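Long-range contacts in 2S Albumin protein (Dolichos, PDB 6IX1), which is a hemopexin-type four-bladed beta-propeller from seed, named as a 2S albumin and probably serving as a storage protein, its exact role not being established: residues 131-136 against 153-158; 167-172 against 185-190. One frame throughout, in Å; residues are numbered along the deposited sequence.

Contact 1 (131-136 against 153-158); sequences YLFKGN and RNITDG. With SO4 (sulfate ion), chain E.
One blade of a hemopexin-type beta-propeller contains this contact. The turn after strand 129-134 meets the junction between strand 151-154 and the helical turn 155-158. I155 and N136 meet through the backbone: I155 N donates to N136 O at 2.9 Å. The N-H...O angle is 165°, and the donor is tilted 32° from the carbonyl plane. N154 CA adds a CA-H...O contact to the same N136 O at 3.3 Å, so this oxygen receives two neighbours in sequence. The side chains of N136 and N154 run alongside each other in the same direction, their amide planes 42° apart. N154 OD1 is hydrogen-bonded to K137. Inside, I155 CG1 reaches the edge of the F133 ring near its plane, with CD1 of F133 3.9 Å away. The two side chains cross at about a right angle. The tip of I155, CD1, also rests 3.7 Å from G135 O. N154 N donates to D157 OD2 at 2.9 Å, meeting it from above the carboxylate plane. Further back along the strand, Y131 OH reaches a sulfate, probably from the crystallisation liquor, that also bonds Y138, R140 and G199; sulfate O2 lies 2.6 Å from Y131 OH.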
loop_
_atom_site.group_PDB
_atom_site.type_symbol
_atom_site.label_atom_id
_atom_site.label_comp_id
_atom_site.label_asym_id
_atom_site.label_seq_id
_atom_site.Cartn_x
_atom_site.Cartn_y
_atom_site.Cartn_z
ATOM N N TYR A 131 -4.956 7.404 -2.355
ATOM C CA TYR A 131 -4.012 8.278 -1.644
ATOM C C TYR A 131 -2.612 7.869 -2.008
ATOM O O TYR A 131 -2.282 6.697 -1.977
ATOM C CB TYR A 131 -4.180 8.216 -0.147
ATOM C CG TYR A 131 -5.500 8.785 0.297
ATOM C CD1 TYR A 131 -5.653 10.113 0.603
ATOM C CD2 TYR A 131 -6.608 7.995 0.533
ATOM C CE1 TYR A 131 -6.839 10.691 0.961
ATOM C CE2 TYR A 131 -7.798 8.575 0.928
ATOM C CZ TYR A 131 -7.936 9.911 1.165
ATOM O OH TYR A 131 -9.088 10.397 1.661
ATOM N N LEU A 132 -1.761 8.827 -2.355
ATOM C CA LEU A 132 -0.338 8.694 -2.671
ATOM C C LEU A 132 0.497 9.510 -1.658
ATOM O O LEU A 132 0.176 10.682 -1.465
ATOM C CB LEU A 132 -0.033 9.161 -4.106
ATOM C CG LEU A 132 -0.862 8.538 -5.226
ATOM C CD1 LEU A 132 -0.403 9.135 -6.504
ATOM C CD2 LEU A 132 -0.732 7.027 -5.352
ATOM N N PHE A 133 1.550 8.892 -1.119
ATOM C CA PHE A 133 2.363 9.533 -0.091
ATOM C C PHE A 133 3.808 9.540 -0.553
ATOM O O PHE A 133 4.286 8.524 -1.078
ATOM C CB PHE A 133 2.299 8.764 1.227
ATOM C CG PHE A 133 0.907 8.756 1.785
ATOM C CD1 PHE A 133 0.485 9.829 2.550
ATOM C CD2 PHE A 133 -0.021 7.719 1.533
ATOM C CE1 PHE A 133 -0.820 9.910 3.037
ATOM C CE2 PHE A 133 -1.301 7.797 2.041
ATOM C CZ PHE A 133 -1.685 8.849 2.829
ATOM N N LYS A 134 4.487 10.679 -0.361
ATOM C CA LYS A 134 5.922 10.789 -0.681
ATOM C C LYS A 134 6.537 11.767 0.300
ATOM O O LYS A 134 6.106 12.963 0.336
ATOM C CB LYS A 134 6.194 11.313 -2.105
ATOM C CG LYS A 134 7.646 11.462 -2.478
ATOM C CD LYS A 134 8.469 10.200 -2.394
ATOM C CE LYS A 134 9.812 10.375 -3.034
ATOM N NZ LYS A 134 9.617 10.506 -4.466
ATOM N N GLY A 135 7.511 11.336 1.106
ATOM C CA GLY A 135 7.944 12.198 2.217
ATOM C C GLY A 135 6.781 12.645 3.044
ATOM O O GLY A 135 5.877 11.865 3.317
ATOM N N ASN A 136 6.758 13.901 3.441
ATOM C CA ASN A 136 5.665 14.449 4.263
ATOM C C ASN A 136 4.539 15.024 3.426
ATOM O O ASN A 136 3.670 15.719 3.961
ATOM C CB ASN A 136 6.189 15.459 5.239
ATOM C CG ASN A 136 6.514 16.828 4.670
ATOM O OD1 ASN A 136 6.745 16.924 3.478
ATOM N ND2 ASN A 136 6.548 17.811 5.577
ATOM N N ARG A 153 -0.140 18.216 -0.957
ATOM C CA ARG A 153 -0.125 18.961 0.303
ATOM C C ARG A 153 0.642 18.205 1.388
ATOM O O ARG A 153 1.080 17.082 1.149
ATOM C CB ARG A 153 -1.548 19.237 0.826
ATOM C CG ARG A 153 -2.321 19.927 -0.282
ATOM C CD ARG A 153 -3.708 20.268 0.265
ATOM N NE ARG A 153 -4.476 19.072 0.697
ATOM C CZ ARG A 153 -5.518 19.111 1.474
ATOM N NH1 ARG A 153 -5.951 20.274 1.969
ATOM N NH2 ARG A 153 -6.104 17.987 1.798
ATOM N N ASN A 154 0.742 18.803 2.564
ATOM C CA ASN A 154 1.344 18.025 3.642
ATOM C C ASN A 154 0.313 16.955 4.036
ATOM O O ASN A 154 -0.886 17.208 4.055
ATOM C CB ASN A 154 1.731 18.927 4.803
ATOM C CG ASN A 154 2.949 19.765 4.540
ATOM O OD1 ASN A 154 3.527 19.772 3.485
ATOM N ND2 ASN A 154 3.370 20.484 5.531
ATOM N N ILE A 155 0.874 15.843 4.504
ATOM C CA ILE A 155 0.006 14.780 5.091
ATOM C C ILE A 155 -0.957 15.361 6.113
ATOM O O ILE A 155 -2.171 15.020 6.126
ATOM C CB ILE A 155 0.886 13.702 5.705
ATOM C CG1 ILE A 155 1.608 12.934 4.600
ATOM C CG2 ILE A 155 0.071 12.796 6.633
ATOM C CD1 ILE A 155 2.645 11.919 5.021
ATOM N N THR A 156 -0.488 16.272 6.975
ATOM C CA THR A 156 -1.344 16.757 8.041
ATOM C C THR A 156 -2.337 17.814 7.567
ATOM O O THR A 156 -3.151 18.246 8.369
ATOM C CB THR A 156 -0.520 17.236 9.216
ATOM O OG1 THR A 156 0.394 18.228 8.769
ATOM C CG2 THR A 156 0.176 16.108 9.921
ATOM N N ASP A 157 -2.189 18.307 6.329
ATOM C CA ASP A 157 -3.316 19.128 5.789
ATOM C C ASP A 157 -4.554 18.278 5.550
ATOM O O ASP A 157 -5.657 18.755 5.709
ATOM C CB ASP A 157 -2.944 19.779 4.462
ATOM C CG ASP A 157 -1.802 20.818 4.627
ATOM O OD1 ASP A 157 -1.864 21.514 5.636
ATOM O OD2 ASP A 157 -0.973 20.904 3.714
ATOM N N GLY A 158 -4.424 17.024 5.140
ATOM C CA GLY A 158 -5.539 16.097 5.000
ATOM C C GLY A 158 -5.869 15.369 6.273
ATOM O O GLY A 158 -7.023 15.013 6.497
HETATM S S SO4 E . -8.733 13.868 1.676
HETATM O O1 SO4 E . -9.494 13.107 0.610
HETATM O O2 SO4 E . -8.793 12.795 2.671
HETATM O O3 SO4 E . -9.571 14.926 1.919
HETATM O O4 SO4 E . -7.484 14.179 1.100
#

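Contact 2 (167-172 against 185-190)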
loop_
_atom_site.group_PDB
_atom_site.type_symbol
_atom_site.label_atom_id
_atom_site.label_comp_id
_atom_site.label_asym_id
_atom_site.label_seq_id
_atom_site.Cartn_x
_atom_site.Cartn_y
_atom_site.Cartn_z
ATOM N N PHE A 167 3.804 9.544 11.651
ATOM C CA PHE A 167 3.199 9.468 10.322
ATOM C C PHE A 167 3.164 10.860 9.685
ATOM O O PHE A 167 2.909 10.941 8.479
ATOM C CB PHE A 167 1.841 8.819 10.393
ATOM C CG PHE A 167 1.908 7.436 10.971
ATOM C CD1 PHE A 167 2.242 6.375 10.146
ATOM C CD2 PHE A 167 1.671 7.177 12.300
ATOM C CE1 PHE A 167 2.353 5.099 10.669
ATOM C CE2 PHE A 167 1.794 5.881 12.802
ATOM C CZ PHE A 167 2.216 4.894 11.991
ATOM N N GLU A 168 3.206 11.918 10.481
ATOM C CA GLU A 168 3.179 13.280 9.932
ATOM C C GLU A 168 4.327 13.506 8.915
ATOM O O GLU A 168 4.111 14.329 8.007
ATOM C CB GLU A 168 3.162 14.315 11.071
ATOM C CG GLU A 168 4.460 14.481 11.703
ATOM C CD GLU A 168 4.529 15.293 12.971
ATOM O OE1 GLU A 168 3.477 15.878 13.373
ATOM O OE2 GLU A 168 5.637 15.185 13.629
ATOM N N SER A 169 5.438 12.788 9.059
ATOM C CA SER A 169 6.649 12.982 8.236
ATOM C C SER A 169 6.761 11.975 7.095
ATOM O O SER A 169 7.670 12.081 6.310
ATOM C CB SER A 169 7.847 12.875 9.151
ATOM O OG SER A 169 8.087 11.516 9.583
ATOM N N GLY A 170 5.802 11.039 7.003
ATOM C CA GLY A 170 5.823 10.017 5.936
ATOM C C GLY A 170 5.352 8.670 6.416
ATOM O O GLY A 170 5.245 8.425 7.622
ATOM N N ILE A 171 4.962 7.902 5.416
ATOM C CA ILE A 171 4.349 6.552 5.573
ATOM C C ILE A 171 5.170 5.597 4.701
ATOM O O ILE A 171 5.450 5.917 3.562
ATOM C CB ILE A 171 2.851 6.616 5.187
ATOM C CG1 ILE A 171 2.132 7.659 6.056
ATOM C CG2 ILE A 171 2.214 5.260 5.254
ATOM C CD1 ILE A 171 0.711 7.940 5.709
ATOM N N ASP A 172 5.568 4.421 5.252
ATOM C CA ASP A 172 6.306 3.387 4.506
ATOM C C ASP A 172 5.377 2.438 3.742
ATOM O O ASP A 172 5.795 1.890 2.731
ATOM C CB ASP A 172 7.208 2.582 5.423
ATOM C CG ASP A 172 8.404 3.382 5.908
ATOM O OD1 ASP A 172 8.823 4.342 5.237
ATOM O OD2 ASP A 172 8.878 3.054 7.004
ATOM N N LEU A 185 -1.748 2.196 8.438
ATOM C CA LEU A 185 -0.554 2.982 8.009
ATOM C C LEU A 185 0.631 2.360 8.788
ATOM O O LEU A 185 0.551 2.111 9.982
ATOM C CB LEU A 185 -0.682 4.466 8.407
ATOM C CG LEU A 185 -1.994 5.143 8.024
ATOM C CD1 LEU A 185 -1.893 6.598 8.471
ATOM C CD2 LEU A 185 -2.204 5.106 6.504
ATOM N N PHE A 186 1.695 2.148 8.055
ATOM C CA PHE A 186 2.909 1.542 8.617
ATOM C C PHE A 186 4.098 2.499 8.413
ATOM O O PHE A 186 4.237 3.101 7.378
ATOM C CB PHE A 186 3.247 0.239 7.876
ATOM C CG PHE A 186 2.183 -0.814 7.978
ATOM C CD1 PHE A 186 1.132 -0.875 7.132
ATOM C CD2 PHE A 186 2.198 -1.708 8.997
ATOM C CE1 PHE A 186 0.132 -1.830 7.303
ATOM C CE2 PHE A 186 1.230 -2.658 9.262
ATOM C CZ PHE A 186 0.187 -2.718 8.370
ATOM N N LYS A 187 4.942 2.576 9.406
ATOM C CA LYS A 187 6.140 3.437 9.363
ATOM C C LYS A 187 7.196 2.752 10.237
ATOM O O LYS A 187 6.992 2.615 11.465
ATOM C CB LYS A 187 5.846 4.853 9.859
ATOM C CG LYS A 187 7.016 5.819 10.027
ATOM C CD LYS A 187 7.549 6.157 8.742
ATOM C CE LYS A 187 8.313 7.501 8.716
ATOM N NZ LYS A 187 7.672 8.836 9.083
ATOM N N GLY A 188 8.245 2.288 9.581
ATOM C CA GLY A 188 9.248 1.464 10.242
ATOM C C GLY A 188 8.633 0.312 10.990
ATOM O O GLY A 188 7.822 -0.410 10.389
ATOM N N ALA A 189 8.916 0.270 12.277
ATOM C CA ALA A 189 8.492 -0.832 13.171
ATOM C C ALA A 189 7.032 -0.717 13.642
ATOM O O ALA A 189 6.521 -1.669 14.275
ATOM C CB ALA A 189 9.419 -0.794 14.368
ATOM N N GLN A 190 6.368 0.383 13.333
ATOM C CA GLN A 190 5.098 0.785 13.991
ATOM C C GLN A 190 3.986 0.876 12.940
ATOM O O GLN A 190 4.205 0.996 11.725
ATOM C CB GLN A 190 5.201 2.186 14.624
ATOM C CG GLN A 190 6.061 2.386 15.835
ATOM C CD GLN A 190 6.110 3.854 16.169
ATOM O OE1 GLN A 190 6.229 4.755 15.288
ATOM N NE2 GLN A 190 6.066 4.054 17.454
#
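L185 opens the second segment on strand 182-187, the second strand of the last propeller blade, and faces the loop 167-172. Its CB lies 3.8 Å from F167 CE1, and its two methyls pack against I171 CD1. F186 turns the end of its ring away, and its backbone does the work. F186 O accepts a hydrogen bond from D172 N at 2.8 Å, in the carbonyl plane, and I171 CG2 sits close to the same oxygen. Next, K187 CB touches F167 CE1 at 3.6 Å, the ring and the lysine chain running past one another in opposing directions. CG stands anti to the backbone N (chi1 173°), and bends at chi2 and chi4 bring the amine round to the loop. There NZ donates to S169 OG at 2.8 Å and to G170 O at 2.9 Å, the latter from above the carbonyl plane. G188, second in a type II' turn from K187 to Q190, donates from N to D172 OD2 at 2.8 Å, on its anti side, with an N-H...O angle of 167°. Neutral oxygens thus hold the amine. D172 OD1 is 6.0 Å from K187 NZ: no salt bridge, and lysine probably fixes the loop, aspartate the turn.

From the N terminus, the chain passes two earlier sheets before it reaches strand 129-134. Contact 1 then closes a loop of 16 residues, through strands 137-142, 148-149 and 151-154, and brings the chain back at 153-158. Contact 2 opens only afterwards, at 167-172. It closes at 185-190 with 12 residues between, which hold strand 173-176 and the start of strand 182-187. The two loops are in series and neither nest nor cross. The centres of the two contacts are 12 Å apart, yet they touch. I155 CD1 packs on F167 O, and F133 CE1 on I171 CD1. N136 and T156 also pack against E168. The segment 167-172 therefore joins the sheet of 120-154 to that of 173-211.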